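Local coordinates for cycloalternan-forming enzyme (Listeria monocytogenes serovar 1/2a, PDB 5F7U), which belongs to glycoside hydrolase family 31 and joins a TIM-barrel domain to several beta-sandwich-like domains, binding glycans and magnesium ions, at residues 149-161 with 191-205. The protein carries 1 engineered substitution. Numbering follows the deposited sequence.
Sequences LYLSFEDLDTLRM and TEDLSIEIQKSPYRM
Phe153 lies under Thr191, whose CG2 sits over the centre of the ring in a CH-pi contact, 3.8 Å from the centroid and 13° off the ring normal. Leu194 CD1 and Ile196 CG1 meet the edge of the same ring. With OG1 between its own N and carbonyl carbon (chi1 68°), Thr191 donates from OG1 to Leu156 O at 2.6 Å. Thr191 OG1 also accepts from the backbone N of Asp193 and Leu194, in an ST turn and ST motif, so three hydrogen bonds hold it. Leu194 CD1 packs on the Asp155-Thr158 turn, 3.5 Å from Asp157 C. Further in, Leu159 CD2 rests on Ile196 CD1, and Leu151 CD1 meets Ile198 CD1 tip to tip at 3.6 Å. Met205 CE touches both Leu151 CD2 and Met161 SD. The Leu149 side chain crosses Tyr203 at about a right angle, CD2 touching the OH, which is hydrogen-bonded to Glu218. Within the galactose mutarotase-like domain, hairpin 148-164 thus packs on strands 194-200 and 203-209, and turn 155-158 meets turn 191-194. Asp157 OD2 and Asp193 OD2 are 4.3 Å apart; the magnesium ion near Asp157 may ease their repulsion. The core is apolar; its one crossing hydrogen bond fixes turn against turn.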
# COMPACT_ATOMS: atom_id res chain seq x y z
N LEU A 149 -34.32 -3.48 -6.96
CA LEU A 149 -32.88 -3.58 -7.12
C LEU A 149 -32.52 -3.11 -8.53
O LEU A 149 -33.01 -3.67 -9.51
CB LEU A 149 -32.40 -5.00 -6.91
CG LEU A 149 -30.89 -5.24 -7.09
CD1 LEU A 149 -30.05 -4.44 -6.08
CD2 LEU A 149 -30.60 -6.72 -6.93
N TYR A 150 -31.64 -2.12 -8.62
CA TYR A 150 -31.23 -1.56 -9.90
C TYR A 150 -29.86 -2.05 -10.28
O TYR A 150 -28.94 -2.00 -9.47
CB TYR A 150 -31.17 -0.05 -9.81
CG TYR A 150 -32.49 0.57 -9.51
CD1 TYR A 150 -33.38 0.86 -10.54
CD2 TYR A 150 -32.84 0.89 -8.20
CE1 TYR A 150 -34.60 1.45 -10.26
CE2 TYR A 150 -34.06 1.48 -7.92
CZ TYR A 150 -34.93 1.74 -8.95
OH TYR A 150 -36.13 2.35 -8.68
N LEU A 151 -29.73 -2.48 -11.54
CA LEU A 151 -28.45 -2.94 -12.07
C LEU A 151 -28.03 -1.99 -13.16
O LEU A 151 -28.83 -1.63 -14.01
CB LEU A 151 -28.57 -4.35 -12.66
CG LEU A 151 -29.28 -5.45 -11.87
CD1 LEU A 151 -29.30 -6.75 -12.66
CD2 LEU A 151 -28.62 -5.67 -10.52
N SER A 152 -26.76 -1.60 -13.13
CA SER A 152 -26.18 -0.79 -14.19
C SER A 152 -24.72 -1.19 -14.37
O SER A 152 -24.13 -1.85 -13.50
CB SER A 152 -26.30 0.71 -13.89
OG SER A 152 -25.65 1.05 -12.66
N PHE A 153 -24.14 -0.78 -15.50
CA PHE A 153 -22.75 -1.09 -15.79
C PHE A 153 -21.90 0.15 -15.75
O PHE A 153 -22.00 1.00 -16.61
CB PHE A 153 -22.66 -1.82 -17.15
CG PHE A 153 -23.24 -3.20 -17.11
CD1 PHE A 153 -22.50 -4.27 -16.59
CD2 PHE A 153 -24.56 -3.43 -17.53
CE1 PHE A 153 -23.05 -5.55 -16.52
CE2 PHE A 153 -25.11 -4.72 -17.45
CZ PHE A 153 -24.35 -5.78 -16.95
N GLU A 154 -21.06 0.26 -14.72
CA GLU A 154 -20.06 1.32 -14.68
C GLU A 154 -19.11 1.17 -15.89
O GLU A 154 -18.69 2.16 -16.48
CB GLU A 154 -19.31 1.29 -13.34
CG GLU A 154 -18.34 2.45 -13.10
CD GLU A 154 -16.99 2.26 -13.75
OE1 GLU A 154 -16.59 1.11 -14.02
OE2 GLU A 154 -16.31 3.27 -14.03
N ASP A 155 -18.81 -0.08 -16.24
CA ASP A 155 -18.23 -0.42 -17.53
C ASP A 155 -18.70 -1.82 -17.87
O ASP A 155 -19.38 -2.46 -17.06
CB ASP A 155 -16.68 -0.31 -17.51
CG ASP A 155 -16.05 -0.15 -18.91
OD1 ASP A 155 -16.75 -0.24 -19.97
OD2 ASP A 155 -14.81 0.06 -18.98
N LEU A 156 -18.38 -2.31 -19.06
CA LEU A 156 -18.88 -3.63 -19.47
C LEU A 156 -18.38 -4.76 -18.56
O LEU A 156 -18.96 -5.84 -18.53
CB LEU A 156 -18.58 -3.88 -20.94
CG LEU A 156 -19.18 -2.84 -21.90
CD1 LEU A 156 -18.89 -3.25 -23.33
CD2 LEU A 156 -20.69 -2.67 -21.67
N ASP A 157 -17.33 -4.48 -17.79
CA ASP A 157 -16.78 -5.45 -16.82
C ASP A 157 -16.99 -5.10 -15.34
O ASP A 157 -16.38 -5.72 -14.48
CB ASP A 157 -15.28 -5.71 -17.10
CG ASP A 157 -14.42 -4.46 -17.04
OD1 ASP A 157 -14.89 -3.38 -16.63
OD2 ASP A 157 -13.24 -4.54 -17.44
N THR A 158 -17.83 -4.10 -15.05
CA THR A 158 -17.99 -3.59 -13.68
C THR A 158 -19.49 -3.35 -13.44
O THR A 158 -20.07 -2.44 -14.04
CB THR A 158 -17.17 -2.31 -13.46
OG1 THR A 158 -15.77 -2.60 -13.64
CG2 THR A 158 -17.36 -1.74 -12.02
N LEU A 159 -20.08 -4.19 -12.59
CA LEU A 159 -21.53 -4.17 -12.33
C LEU A 159 -21.82 -3.38 -11.07
O LEU A 159 -21.17 -3.57 -10.06
CB LEU A 159 -22.04 -5.60 -12.19
CG LEU A 159 -23.49 -5.83 -11.73
CD1 LEU A 159 -24.47 -5.40 -12.82
CD2 LEU A 159 -23.70 -7.29 -11.36
N ARG A 160 -22.82 -2.50 -11.13
CA ARG A 160 -23.25 -1.72 -9.97
C ARG A 160 -24.64 -2.17 -9.56
O ARG A 160 -25.55 -2.23 -10.38
CB ARG A 160 -23.28 -0.23 -10.31
CG ARG A 160 -23.50 0.67 -9.11
CD ARG A 160 -23.66 2.09 -9.61
NE ARG A 160 -23.69 3.05 -8.53
CZ ARG A 160 -23.70 4.37 -8.73
NH1 ARG A 160 -23.70 4.87 -9.97
NH2 ARG A 160 -23.69 5.19 -7.68
N MET A 161 -24.82 -2.45 -8.27
CA MET A 161 -26.12 -2.79 -7.69
C MET A 161 -26.59 -1.70 -6.76
O MET A 161 -25.84 -1.28 -5.90
CB MET A 161 -25.99 -4.05 -6.84
CG MET A 161 -26.48 -5.29 -7.51
SD MET A 161 -25.32 -5.76 -8.78
CE MET A 161 -24.04 -6.46 -7.71
N THR A 191 -22.83 -8.88 -21.09
CA THR A 191 -22.00 -7.95 -21.86
C THR A 191 -20.86 -8.76 -22.48
O THR A 191 -20.76 -9.98 -22.27
CB THR A 191 -21.39 -6.82 -20.98
OG1 THR A 191 -20.43 -7.40 -20.08
CG2 THR A 191 -22.46 -6.06 -20.20
N GLU A 192 -19.98 -8.10 -23.23
CA GLU A 192 -18.81 -8.81 -23.75
C GLU A 192 -17.88 -9.33 -22.65
O GLU A 192 -17.09 -10.23 -22.90
CB GLU A 192 -18.05 -7.97 -24.76
CG GLU A 192 -17.63 -6.59 -24.30
CD GLU A 192 -17.09 -5.75 -25.46
OE1 GLU A 192 -15.93 -5.30 -25.37
OE2 GLU A 192 -17.80 -5.55 -26.46
N ASP A 193 -18.03 -8.80 -21.43
CA ASP A 193 -17.16 -9.21 -20.31
C ASP A 193 -17.82 -9.99 -19.16
O ASP A 193 -17.14 -10.71 -18.41
CB ASP A 193 -16.44 -8.00 -19.74
CG ASP A 193 -15.56 -7.31 -20.78
OD1 ASP A 193 -14.90 -7.99 -21.61
OD2 ASP A 193 -15.50 -6.07 -20.73
N LEU A 194 -19.14 -9.85 -19.03
CA LEU A 194 -19.87 -10.43 -17.90
C LEU A 194 -21.14 -11.17 -18.30
O LEU A 194 -21.79 -10.83 -19.30
CB LEU A 194 -20.24 -9.34 -16.88
CG LEU A 194 -19.13 -8.66 -16.06
CD1 LEU A 194 -19.67 -7.42 -15.35
CD2 LEU A 194 -18.47 -9.63 -15.08
N SER A 195 -21.47 -12.19 -17.52
CA SER A 195 -22.74 -12.87 -17.62
C SER A 195 -23.35 -12.89 -16.22
O SER A 195 -22.82 -13.55 -15.32
CB SER A 195 -22.57 -14.27 -18.20
OG SER A 195 -23.84 -14.93 -18.26
N ILE A 196 -24.43 -12.14 -16.04
CA ILE A 196 -25.08 -12.02 -14.74
C ILE A 196 -26.33 -12.88 -14.75
O ILE A 196 -27.28 -12.57 -15.46
CB ILE A 196 -25.43 -10.55 -14.39
CG1 ILE A 196 -24.23 -9.60 -14.63
CG2 ILE A 196 -25.96 -10.44 -12.95
CD1 ILE A 196 -22.94 -10.00 -13.92
N GLU A 197 -26.30 -13.98 -13.99
CA GLU A 197 -27.40 -14.95 -13.97
C GLU A 197 -28.20 -14.77 -12.70
O GLU A 197 -27.67 -14.98 -11.60
CB GLU A 197 -26.87 -16.38 -14.03
CG GLU A 197 -26.19 -16.75 -15.32
CD GLU A 197 -25.73 -18.20 -15.33
OE1 GLU A 197 -26.51 -19.10 -14.92
OE2 GLU A 197 -24.59 -18.43 -15.77
N ILE A 198 -29.46 -14.38 -12.85
CA ILE A 198 -30.31 -14.07 -11.69
C ILE A 198 -31.51 -15.01 -11.67
O ILE A 198 -32.39 -14.91 -12.53
CB ILE A 198 -30.77 -12.59 -11.70
CG1 ILE A 198 -29.56 -11.64 -11.67
CG2 ILE A 198 -31.70 -12.28 -10.52
CD1 ILE A 198 -29.87 -10.31 -12.30
N GLN A 199 -31.53 -15.94 -10.72
CA GLN A 199 -32.75 -16.74 -10.48
C GLN A 199 -33.80 -15.83 -9.86
O GLN A 199 -33.46 -14.92 -9.10
CB GLN A 199 -32.46 -17.96 -9.59
CG GLN A 199 -31.60 -19.05 -10.24
CD GLN A 199 -32.18 -19.71 -11.51
OE1 GLN A 199 -33.40 -19.82 -11.70
NE2 GLN A 199 -31.28 -20.15 -12.40
N LYS A 200 -35.07 -16.04 -10.22
CA LYS A 200 -36.13 -15.15 -9.76
C LYS A 200 -36.85 -15.60 -8.49
O LYS A 200 -37.35 -14.77 -7.76
CB LYS A 200 -37.16 -14.93 -10.86
CG LYS A 200 -36.63 -14.13 -12.04
CD LYS A 200 -37.78 -13.84 -12.98
CE LYS A 200 -37.33 -12.98 -14.14
NZ LYS A 200 -38.50 -12.73 -15.03
N SER A 201 -36.92 -16.91 -8.25
CA SER A 201 -37.71 -17.42 -7.14
C SER A 201 -37.03 -18.62 -6.47
O SER A 201 -37.18 -19.74 -6.96
CB SER A 201 -39.13 -17.76 -7.62
OG SER A 201 -39.93 -18.21 -6.53
N PRO A 202 -36.30 -18.42 -5.37
CA PRO A 202 -36.04 -17.10 -4.78
C PRO A 202 -34.96 -16.33 -5.55
O PRO A 202 -34.17 -16.94 -6.30
CB PRO A 202 -35.56 -17.44 -3.37
CG PRO A 202 -34.96 -18.80 -3.50
CD PRO A 202 -35.81 -19.51 -4.51
N TYR A 203 -34.95 -15.01 -5.39
CA TYR A 203 -33.94 -14.15 -5.99
C TYR A 203 -32.55 -14.64 -5.58
O TYR A 203 -32.30 -14.85 -4.40
CB TYR A 203 -34.12 -12.68 -5.58
CG TYR A 203 -32.85 -11.89 -5.74
CD1 TYR A 203 -32.41 -11.49 -7.01
CD2 TYR A 203 -32.04 -11.60 -4.63
CE1 TYR A 203 -31.21 -10.80 -7.16
CE2 TYR A 203 -30.83 -10.90 -4.77
CZ TYR A 203 -30.42 -10.51 -6.04
OH TYR A 203 -29.23 -9.85 -6.21
N ARG A 204 -31.66 -14.83 -6.55
CA ARG A 204 -30.26 -15.15 -6.28
C ARG A 204 -29.42 -14.80 -7.50
O ARG A 204 -29.71 -15.27 -8.62
CB ARG A 204 -30.08 -16.64 -5.93
CG ARG A 204 -28.67 -16.98 -5.51
CD ARG A 204 -28.54 -18.45 -5.10
NE ARG A 204 -27.11 -18.70 -4.92
CZ ARG A 204 -26.32 -19.25 -5.83
NH1 ARG A 204 -26.83 -19.70 -6.99
NH2 ARG A 204 -25.02 -19.40 -5.57
N MET A 205 -28.38 -14.00 -7.27
CA MET A 205 -27.49 -13.55 -8.33
C MET A 205 -26.18 -14.34 -8.35
O MET A 205 -25.57 -14.56 -7.30
CB MET A 205 -27.15 -12.07 -8.13
CG MET A 205 -26.23 -11.50 -9.20
SD MET A 205 -25.74 -9.80 -8.89
CE MET A 205 -27.28 -8.93 -9.12